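Lactoylglutathione lyase (Pseudomonas aeruginosa, PDB 4MTR) belongs to the glyoxalase/bleomycin resistance/dioxygenase superfamily and forms a dimer with zinc ions bound between its two subunits. Local coordinates at residues A[8-13]-A[117-122]; A[15-20]-A[55-60]; A[77-82]-A[121-126]. One frame throughout, in Å; residues are numbered along the deposited sequence.

In the fold
The chain carries two four-stranded mixed sheets of the same strand order, the layout of paired beta-alpha-beta-beta-beta modules. Contact 1 bridges them, joining the end of strand 2-9 and the turn after it to the loop leading into strand 120-125. Contact 2 lies about 7 Å from it, centre to centre, and packs helix 13-22 on strand 54-60, the neighbour of strand 2-9; V10 N probably hydrogen-bonds to T58 O, at 2.8 Å. Contact 3, about 18 Å from contact 1 and 19 Å from contact 2 between centres, continues along strand 120-125. E56 of contact 2 and E122 of contacts 1 and 3 are zinc ligands, and each ion takes one of each, from different subunits.

Contact 1 of 3, residues A[8-13]-A[117-122]; sequences LRVADL and DGYKVE. With ZN (zinc ion), chain F.
Two side chains of 117-122, those of Y119 and D117, reach across and bond to the main chain of 8-13; no backbone-to-backbone hydrogen bond joins the segments. The hydroxyl Y119 OH donates to R9 O at 2.7 Å, arriving in the carbonyl plane on a lone pair with a C=O...O angle of 141°. Two residues on, A11 N gives a nearly straight bond to D117 OD1, 2.8 Å long, on the syn side of the carboxylate and slightly out of its plane. The other oxygen, D117 OD2, receives a water that also donates to D12 O, so both carboxylate oxygens are engaged and its rotation is probably well fixed. D117 OD2 also lies 3.4 Å from V10 CG1, an oxygen against a methyl at the apolar flank.

L8 runs along one face of the Y119 ring. Its CD1, nearest CG and offset toward the rim, is 4.1 Å from the centroid and 20° off the normal; L8 CD2 lies by CE1 at 4.0 Å, while V10 CG1 comes near the ring plane at the edge. With CG anti to its own carbonyl carbon (chi1 -65°), Y119 lays its ring along L8 and carries the hydroxyl on to R9. Behind the turn, D115 OD1 takes hydrogen bonds from both D117 N and Y119 N, which probably helps position these two residues. R9 itself sends NH1 to D70 O of the second subunit.

Strand 2-9 belongs to one sheet and strand 120-125 to the other, so this is a junction between the two beta-alpha-beta-beta-beta modules of the vicinal oxygen chelate fold.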
loop_
_atom_site.group_PDB
_atom_site.type_symbol
_atom_site.label_atom_id
_atom_site.label_comp_id
_atom_site.label_asym_id
_atom_site.label_seq_id
_atom_site.Cartn_x
_atom_site.Cartn_y
_atom_site.Cartn_z
ATOM N N LEU A 8 -0.142 3.370 -6.469
ATOM C CA LEU A 8 0.966 4.345 -6.510
ATOM C C LEU A 8 1.029 4.973 -7.878
ATOM O O LEU A 8 0.858 4.282 -8.879
ATOM C CB LEU A 8 2.301 3.633 -6.222
ATOM C CG LEU A 8 2.442 2.918 -4.844
ATOM C CD1 LEU A 8 3.796 2.168 -4.737
ATOM C CD2 LEU A 8 2.288 3.897 -3.677
ATOM N N ARG A 9 1.184 6.298 -7.931
ATOM C CA ARG A 9 1.330 7.019 -9.204
ATOM C C ARG A 9 2.832 7.008 -9.582
ATOM O O ARG A 9 3.710 7.216 -8.734
ATOM C CB ARG A 9 0.790 8.450 -9.125
ATOM C CG ARG A 9 -0.716 8.494 -8.800
ATOM C CD ARG A 9 -1.357 9.867 -8.958
ATOM N NE ARG A 9 -2.792 9.787 -8.686
ATOM C CZ ARG A 9 -3.337 9.907 -7.482
ATOM N NH1 ARG A 9 -2.585 10.200 -6.428
ATOM N NH2 ARG A 9 -4.638 9.726 -7.318
ATOM N N VAL A 10 3.103 6.723 -10.847
ATOM C CA VAL A 10 4.457 6.551 -11.392
ATOM C C VAL A 10 4.707 7.511 -12.562
ATOM O O VAL A 10 3.819 7.687 -13.399
ATOM C CB VAL A 10 4.803 5.069 -11.743
ATOM C CG1 VAL A 10 4.876 4.208 -10.479
ATOM C CG2 VAL A 10 3.821 4.462 -12.737
ATOM N N ALA A 11 5.918 8.105 -12.621
ATOM C CA ALA A 11 6.327 9.071 -13.661
ATOM C C ALA A 11 6.456 8.396 -14.997
ATOM O O ALA A 11 6.211 9.019 -16.024
ATOM C CB ALA A 11 7.663 9.716 -13.292
ATOM N N ASP A 12 6.835 7.120 -14.996
ATOM C CA ASP A 12 7.043 6.376 -16.216
ATOM C C ASP A 12 6.601 4.937 -15.990
ATOM O O ASP A 12 7.283 4.179 -15.299
ATOM C CB ASP A 12 8.542 6.469 -16.602
ATOM C CG ASP A 12 8.917 5.876 -17.946
ATOM O OD1 ASP A 12 8.409 4.782 -18.276
ATOM O OD2 ASP A 12 9.819 6.432 -18.604
ATOM N N LEU A 13 5.477 4.556 -16.612
ATOM C CA LEU A 13 4.900 3.226 -16.452
ATOM C C LEU A 13 5.785 2.059 -16.832
ATOM O O LEU A 13 5.881 1.110 -16.053
ATOM C CB LEU A 13 3.464 3.127 -17.021
ATOM C CG LEU A 13 2.670 1.869 -16.614
ATOM C CD1 LEU A 13 2.278 1.907 -15.130
ATOM C CD2 LEU A 13 1.439 1.697 -17.463
ATOM N N ASP A 117 10.627 5.526 -8.942
ATOM C CA ASP A 117 10.021 6.742 -8.440
ATOM C C ASP A 117 10.433 7.073 -6.992
ATOM O O ASP A 117 9.980 8.084 -6.460
ATOM C CB ASP A 117 8.490 6.669 -8.538
ATOM C CG ASP A 117 8.013 6.632 -9.961
ATOM O OD1 ASP A 117 7.650 7.698 -10.486
ATOM O OD2 ASP A 117 7.970 5.533 -10.533
ATOM N N GLY A 118 11.236 6.213 -6.374
ATOM C CA GLY A 118 11.676 6.377 -4.991
ATOM C C GLY A 118 10.759 5.748 -3.950
ATOM O O GLY A 118 10.981 5.923 -2.755
ATOM N N TYR A 119 9.759 4.949 -4.374
ATOM C CA TYR A 119 8.892 4.285 -3.402
ATOM C C TYR A 119 9.675 3.145 -2.801
ATOM O O TYR A 119 10.327 2.389 -3.520
ATOM C CB TYR A 119 7.635 3.728 -4.030
ATOM C CG TYR A 119 6.714 4.796 -4.577
ATOM C CD1 TYR A 119 6.065 5.692 -3.726
ATOM C CD2 TYR A 119 6.448 4.878 -5.938
ATOM C CE1 TYR A 119 5.163 6.632 -4.221
ATOM C CE2 TYR A 119 5.563 5.816 -6.442
ATOM C CZ TYR A 119 4.931 6.700 -5.586
ATOM O OH TYR A 119 4.033 7.590 -6.103
ATOM N N LYS A 120 9.601 3.023 -1.489
ATOM C CA LYS A 120 10.358 2.001 -0.787
ATOM C C LYS A 120 9.673 0.627 -0.763
ATOM O O LYS A 120 8.470 0.497 -0.501
ATOM C CB LYS A 120 10.663 2.466 0.645
ATOM C CG LYS A 120 11.531 3.722 0.705
ATOM C CD LYS A 120 11.678 4.229 2.138
ATOM C CE LYS A 120 12.641 5.387 2.231
ATOM N NZ LYS A 120 14.039 4.977 1.914
ATOM N N VAL A 121 10.477 -0.398 -0.958
ATOM C CA VAL A 121 9.995 -1.749 -0.908
ATOM C C VAL A 121 10.755 -2.454 0.207
ATOM O O VAL A 121 11.980 -2.494 0.180
ATOM C CB VAL A 121 10.110 -2.462 -2.282
ATOM C CG1 VAL A 121 9.711 -3.936 -2.180
ATOM C CG2 VAL A 121 9.297 -1.751 -3.363
ATOM N N GLU A 122 10.024 -3.013 1.174
ATOM C CA GLU A 122 10.583 -3.759 2.285
ATOM C C GLU A 122 10.634 -5.253 1.955
ATOM O O GLU A 122 9.597 -5.874 1.771
ATOM C CB GLU A 122 9.721 -3.509 3.534
ATOM C CG GLU A 122 10.317 -4.045 4.837
ATOM C CD GLU A 122 9.454 -3.956 6.084
ATOM O OE1 GLU A 122 8.206 -3.973 5.980
ATOM O OE2 GLU A 122 10.040 -3.912 7.188
HETATM ZN ZN ZN F . 6.498 -2.862 6.979
HETATM O O HOH W 1 8.512 5.484 -13.158
HETATM O O HOH W 2 7.562 -2.975 8.771
#

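Contact 2 of 3, residues A[15-20]-A[55-60]; sequences AALEFY and LELTHN. With ZN (zinc ion), chain E.
L57 of the strand drives its CD1 methyl into a hollow on helix 15-20 bounded by A16, L17 and Y20; helix 13-22 packs here on the four-stranded sheet that contains 54-60, as in the glyoxalase fold. The helix runs nearly antiparallel to the strand, at 160°, with the short axes 10.3 Å apart. The small A16 leaves room for the leucine: CB of A16 stands 4.1 Å from L57 CD1 at the floor of the hollow. L17 makes one wall; the two leucines slide past each other in opposite directions, L17 CD2 4.0 Å from L57 CD1. The Y20 ring makes another, meeting the same methyl obliquely through CD2.

L55, two residues earlier on the same side of the strand, fills the second site. Its CG is anti to the backbone N (chi1 174°), and its side chain crosses that of the tyrosine at about a right angle. F19 covers the other face of that ring, its CD2 standing above the centre, so the ring is sandwiched between a leucine methyl and a phenylalanine edge, while its hydroxyl bonds to D115 OD2.

Between the two leucines, E56 points the other way, and its OE1 binds zinc at 2.2 Å. L55 CD2 lies over the Y20 face, 3.7 Å from the centroid and 22° off the normal, its closest ring atom being CE1 at 3.5 Å.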
loop_
_atom_site.group_PDB
_atom_site.type_symbol
_atom_site.label_atom_id
_atom_site.label_comp_id
_atom_site.label_asym_id
_atom_site.label_seq_id
_atom_site.Cartn_x
_atom_site.Cartn_y
_atom_site.Cartn_z
ATOM N N ALA A 15 9.057 2.012 -17.081
ATOM C CA ALA A 15 10.189 2.012 -16.151
ATOM C C ALA A 15 9.742 1.317 -14.865
ATOM O O ALA A 15 10.461 0.492 -14.338
ATOM C CB ALA A 15 10.617 3.434 -15.836
ATOM N N ALA A 16 8.507 1.615 -14.399
ATOM C CA ALA A 16 7.988 1.004 -13.179
ATOM C C ALA A 16 7.758 -0.465 -13.432
ATOM O O ALA A 16 8.155 -1.270 -12.613
ATOM C CB ALA A 16 6.690 1.707 -12.759
ATOM N N LEU A 17 7.137 -0.859 -14.593
ATOM C CA LEU A 17 6.913 -2.296 -14.820
ATOM C C LEU A 17 8.199 -3.053 -14.937
ATOM O O LEU A 17 8.248 -4.215 -14.568
ATOM C CB LEU A 17 6.066 -2.548 -16.094
ATOM C CG LEU A 17 4.667 -1.931 -16.064
ATOM C CD1 LEU A 17 4.062 -1.888 -17.464
ATOM C CD2 LEU A 17 3.751 -2.703 -15.111
ATOM N N GLU A 18 9.246 -2.422 -15.480
ATOM C CA GLU A 18 10.536 -3.120 -15.644
ATOM C C GLU A 18 11.122 -3.454 -14.275
ATOM O O GLU A 18 11.608 -4.546 -14.085
ATOM C CB GLU A 18 11.511 -2.261 -16.471
ATOM C CG GLU A 18 12.739 -3.048 -16.902
ATOM C CD GLU A 18 13.840 -2.239 -17.551
ATOM O OE1 GLU A 18 14.945 -2.167 -16.968
ATOM O OE2 GLU A 18 13.610 -1.707 -18.660
ATOM N N PHE A 19 10.974 -2.559 -13.294
ATOM C CA PHE A 19 11.433 -2.819 -11.917
ATOM C C PHE A 19 10.630 -3.937 -11.256
ATOM O O PHE A 19 11.219 -4.849 -10.719
ATOM C CB PHE A 19 11.344 -1.536 -11.071
ATOM C CG PHE A 19 11.598 -1.747 -9.588
ATOM C CD1 PHE A 19 12.893 -1.804 -9.088
ATOM C CD2 PHE A 19 10.539 -1.876 -8.697
ATOM C CE1 PHE A 19 13.123 -1.996 -7.723
ATOM C CE2 PHE A 19 10.767 -2.042 -7.323
ATOM C CZ PHE A 19 12.052 -2.118 -6.847
ATOM N N TYR A 20 9.284 -3.828 -11.217
ATOM C CA TYR A 20 8.463 -4.857 -10.572
ATOM C C TYR A 20 8.583 -6.227 -11.189
ATOM O O TYR A 20 8.482 -7.208 -10.466
ATOM C CB TYR A 20 6.985 -4.370 -10.447
ATOM C CG TYR A 20 6.931 -3.261 -9.417
ATOM C CD1 TYR A 20 7.001 -3.545 -8.054
ATOM C CD2 TYR A 20 6.942 -1.919 -9.802
ATOM C CE1 TYR A 20 7.067 -2.526 -7.100
ATOM C CE2 TYR A 20 6.980 -0.892 -8.853
ATOM C CZ TYR A 20 7.053 -1.200 -7.502
ATOM O OH TYR A 20 7.133 -0.184 -6.554
ATOM N N LEU A 55 -0.639 -4.759 -6.716
ATOM C CA LEU A 55 -0.121 -3.400 -6.689
ATOM C C LEU A 55 -0.619 -2.715 -7.950
ATOM O O LEU A 55 -0.398 -3.224 -9.052
ATOM C CB LEU A 55 1.423 -3.390 -6.620
ATOM C CG LEU A 55 2.081 -2.000 -6.738
ATOM C CD1 LEU A 55 1.664 -1.065 -5.549
ATOM C CD2 LEU A 55 3.605 -2.121 -6.878
ATOM N N GLU A 56 -1.324 -1.591 -7.789
ATOM C CA GLU A 56 -1.823 -0.848 -8.931
ATOM C C GLU A 56 -0.888 0.305 -9.227
ATOM O O GLU A 56 -0.565 1.111 -8.359
ATOM C CB GLU A 56 -3.232 -0.314 -8.631
ATOM C CG GLU A 56 -3.851 0.481 -9.787
ATOM C CD GLU A 56 -5.214 1.083 -9.443
ATOM O OE1 GLU A 56 -5.611 1.034 -8.258
ATOM O OE2 GLU A 56 -5.908 1.557 -10.370
ATOM N N LEU A 57 -0.507 0.430 -10.457
ATOM C CA LEU A 57 0.371 1.523 -10.876
ATOM C C LEU A 57 -0.386 2.430 -11.804
ATOM O O LEU A 57 -0.956 1.945 -12.785
ATOM C CB LEU A 57 1.553 0.930 -11.634
ATOM C CG LEU A 57 2.445 0.001 -10.806
ATOM C CD1 LEU A 57 3.495 -0.613 -11.675
ATOM C CD2 LEU A 57 3.111 0.762 -9.610
ATOM N N THR A 58 -0.359 3.734 -11.539
ATOM C CA THR A 58 -1.063 4.720 -12.379
ATOM C C THR A 58 -0.084 5.722 -12.981
ATOM O O THR A 58 0.734 6.266 -12.271
ATOM C CB THR A 58 -2.102 5.503 -11.529
ATOM O OG1 THR A 58 -3.060 4.586 -10.999
ATOM C CG2 THR A 58 -2.827 6.581 -12.317
ATOM N N HIS A 59 -0.231 6.016 -14.266
ATOM C CA HIS A 59 0.521 7.078 -14.865
ATOM C C HIS A 59 -0.454 8.055 -15.487
ATOM O O HIS A 59 -1.269 7.645 -16.318
ATOM C CB HIS A 59 1.531 6.581 -15.918
ATOM C CG HIS A 59 2.257 7.752 -16.511
ATOM N ND1 HIS A 59 2.933 8.648 -15.709
ATOM C CD2 HIS A 59 2.214 8.241 -17.771
ATOM C CE1 HIS A 59 3.330 9.618 -16.512
ATOM N NE2 HIS A 59 2.925 9.409 -17.764
ATOM N N ASN A 60 -0.409 9.314 -15.065
ATOM C CA ASN A 60 -1.254 10.364 -15.632
ATOM C C ASN A 60 -0.433 11.004 -16.765
ATOM O O ASN A 60 0.643 11.541 -16.512
ATOM C CB ASN A 60 -1.613 11.410 -14.583
ATOM C CG ASN A 60 -2.428 10.881 -13.426
ATOM O OD1 ASN A 60 -3.669 10.712 -13.513
ATOM N ND2 ASN A 60 -1.758 10.689 -12.293
HETATM ZN ZN ZN E . -7.469 0.991 -7.032
HETATM O O HOH W 3 -8.335 1.366 -8.700
#

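Contact 3 of 3, residues A[77-82]-A[121-126]; sequences IEVEDA and VELIQK. With ZN (zinc ion), chain F.
Strands 77-79 and 121-125 run parallel side by side, their axes 4.6 Å apart at the closest and twisted by 41°. I77 pairs with L123, E78 with I124 and V79 with Q125. I77 gives its N-H to E122 O and takes I124 N on its own oxygen; V79 repeats this two residues on, donating to I124 O and accepting K126 N at 2.7 Å. V79 N approaches I124 O at 3.1 Å from 42° above the carbonyl plane, not on a lone pair.

At the end of its strand, Q125 reaches over to the start of helix 82-91. Its chain is extended with CG anti to the backbone N (chi1 -166°), and OE1 accepts A82 N at 2.9 Å, on a lone pair in the carbonyl plane. D81, the N-cap, lies alongside Q125, and its OD1 caps V84 N. This is the second sheet of the paired beta-alpha-beta-beta-beta fold. Within the chain 72-79 is an outer strand, but I77 and E78 pair antiparallel with a strand of the second subunit, which carries the sheet across the dimer.

On the face of I77, V79 and L123, V79 CG1 meets L123 CD2 and I77 CD1 meets V121 CG1, each at 3.9 Å; T85 of the helix touches both V79 and L123. The other face carries E78, I124 and E122. Aliphatic carbon of K126, a poorly ordered residue, lies against E78, whose carboxylate has its salt bridge with R2 of the second subunit. E122 OE1 binds zinc at 2.3 Å, together with H74, a water, and H5 and E56 of the second subunit.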
loop_
_atom_site.group_PDB
_atom_site.type_symbol
_atom_site.label_atom_id
_atom_site.label_comp_id
_atom_site.label_asym_id
_atom_site.label_seq_id
_atom_site.Cartn_x
_atom_site.Cartn_y
_atom_site.Cartn_z
ATOM N N ILE A 77 7.150 -7.049 0.881
ATOM C CA ILE A 77 7.019 -8.264 0.060
ATOM C C ILE A 77 7.806 -9.382 0.700
ATOM O O ILE A 77 8.949 -9.162 1.092
ATOM C CB ILE A 77 7.479 -8.009 -1.395
ATOM C CG1 ILE A 77 6.525 -6.964 -2.066
ATOM C CG2 ILE A 77 7.459 -9.376 -2.207
ATOM C CD1 ILE A 77 6.943 -6.466 -3.367
ATOM N N GLU A 78 7.198 -10.574 0.797
ATOM C CA GLU A 78 7.866 -11.783 1.306
ATOM C C GLU A 78 8.720 -12.375 0.176
ATOM O O GLU A 78 8.209 -12.597 -0.920
ATOM C CB GLU A 78 6.825 -12.799 1.787
ATOM C CG GLU A 78 7.407 -13.995 2.531
ATOM C CD GLU A 78 6.342 -14.848 3.197
ATOM O OE1 GLU A 78 5.636 -15.583 2.473
ATOM O OE2 GLU A 78 6.181 -14.745 4.435
ATOM N N VAL A 79 10.016 -12.648 0.443
ATOM C CA VAL A 79 10.963 -13.199 -0.555
ATOM C C VAL A 79 11.672 -14.465 -0.004
ATOM O O VAL A 79 11.812 -14.576 1.206
ATOM C CB VAL A 79 12.007 -12.139 -1.034
ATOM C CG1 VAL A 79 11.347 -10.967 -1.734
ATOM C CG2 VAL A 79 12.889 -11.642 0.106
ATOM N N GLU A 80 12.150 -15.382 -0.886
ATOM C CA GLU A 80 12.886 -16.598 -0.460
ATOM C C GLU A 80 14.257 -16.225 0.173
ATOM O O GLU A 80 14.636 -16.761 1.214
ATOM C CB GLU A 80 13.105 -17.549 -1.648
ATOM C CG GLU A 80 11.860 -18.275 -2.142
ATOM C CD GLU A 80 12.066 -19.289 -3.262
ATOM O OE1 GLU A 80 13.211 -19.767 -3.450
ATOM O OE2 GLU A 80 11.066 -19.626 -3.939
ATOM N N ASP A 81 14.991 -15.303 -0.450
ATOM C CA ASP A 81 16.276 -14.862 0.085
ATOM C C ASP A 81 16.483 -13.389 -0.202
ATOM O O ASP A 81 16.687 -13.010 -1.357
ATOM C CB ASP A 81 17.446 -15.715 -0.473
ATOM C CG ASP A 81 18.768 -15.544 0.272
ATOM O OD1 ASP A 81 19.398 -14.469 0.130
ATOM O OD2 ASP A 81 19.192 -16.506 0.967
ATOM N N ALA A 82 16.443 -12.566 0.852
ATOM C CA ALA A 82 16.610 -11.115 0.776
ATOM C C ALA A 82 17.950 -10.681 0.183
ATOM O O ALA A 82 17.972 -9.715 -0.580
ATOM C CB ALA A 82 16.390 -10.476 2.142
ATOM N N VAL A 121 10.477 -0.398 -0.958
ATOM C CA VAL A 121 9.995 -1.749 -0.908
ATOM C C VAL A 121 10.755 -2.454 0.207
ATOM O O VAL A 121 11.980 -2.494 0.180
ATOM C CB VAL A 121 10.110 -2.462 -2.282
ATOM C CG1 VAL A 121 9.711 -3.936 -2.180
ATOM C CG2 VAL A 121 9.297 -1.751 -3.363
ATOM N N GLU A 122 10.024 -3.013 1.174
ATOM C CA GLU A 122 10.583 -3.759 2.285
ATOM C C GLU A 122 10.634 -5.253 1.955
ATOM O O GLU A 122 9.597 -5.874 1.771
ATOM C CB GLU A 122 9.721 -3.509 3.534
ATOM C CG GLU A 122 10.317 -4.045 4.837
ATOM C CD GLU A 122 9.454 -3.956 6.084
ATOM O OE1 GLU A 122 8.206 -3.973 5.980
ATOM O OE2 GLU A 122 10.040 -3.912 7.188
ATOM N N LEU A 123 11.843 -5.840 1.900
ATOM C CA LEU A 123 12.019 -7.268 1.634
ATOM C C LEU A 123 12.088 -8.040 2.925
ATOM O O LEU A 123 12.994 -7.822 3.735
ATOM C CB LEU A 123 13.281 -7.554 0.790
ATOM C CG LEU A 123 13.410 -6.809 -0.531
ATOM C CD1 LEU A 123 14.808 -7.007 -1.094
ATOM C CD2 LEU A 123 12.310 -7.218 -1.554
ATOM N N ILE A 124 11.134 -8.932 3.129
ATOM C CA ILE A 124 11.071 -9.702 4.367
ATOM C C ILE A 124 11.297 -11.158 4.007
ATOM O O ILE A 124 10.455 -11.777 3.379
ATOM C CB ILE A 124 9.734 -9.422 5.126
ATOM C CG1 ILE A 124 9.663 -7.931 5.583
ATOM C CG2 ILE A 124 9.494 -10.423 6.302
ATOM C CD1 ILE A 124 8.322 -7.469 6.112
ATOM N N GLN A 125 12.459 -11.702 4.397
ATOM C CA GLN A 125 12.789 -13.085 4.072
ATOM C C GLN A 125 11.757 -14.038 4.651
ATOM O O GLN A 125 11.389 -13.901 5.816
ATOM C CB GLN A 125 14.197 -13.428 4.573
ATOM C CG GLN A 125 14.737 -14.719 3.985
ATOM C CD GLN A 125 16.229 -14.742 4.096
ATOM O OE1 GLN A 125 16.936 -14.167 3.269
ATOM N NE2 GLN A 125 16.732 -15.374 5.146
ATOM N N LYS A 126 11.265 -14.970 3.823
ATOM C CA LYS A 126 10.277 -15.979 4.214
ATOM C C LYS A 126 10.730 -16.693 5.500
ATOM O O LYS A 126 11.912 -17.020 5.644
ATOM C CB LYS A 126 10.064 -16.988 3.073
ATOM C CG LYS A 126 8.778 -17.795 3.218
ATOM C CD LYS A 126 8.667 -18.886 2.178
ATOM C CE LYS A 126 7.389 -19.674 2.332
ATOM N NZ LYS A 126 7.209 -20.652 1.225
HETATM ZN ZN ZN F . 6.498 -2.862 6.979
HETATM O O HOH W 2 7.562 -2.975 8.771
#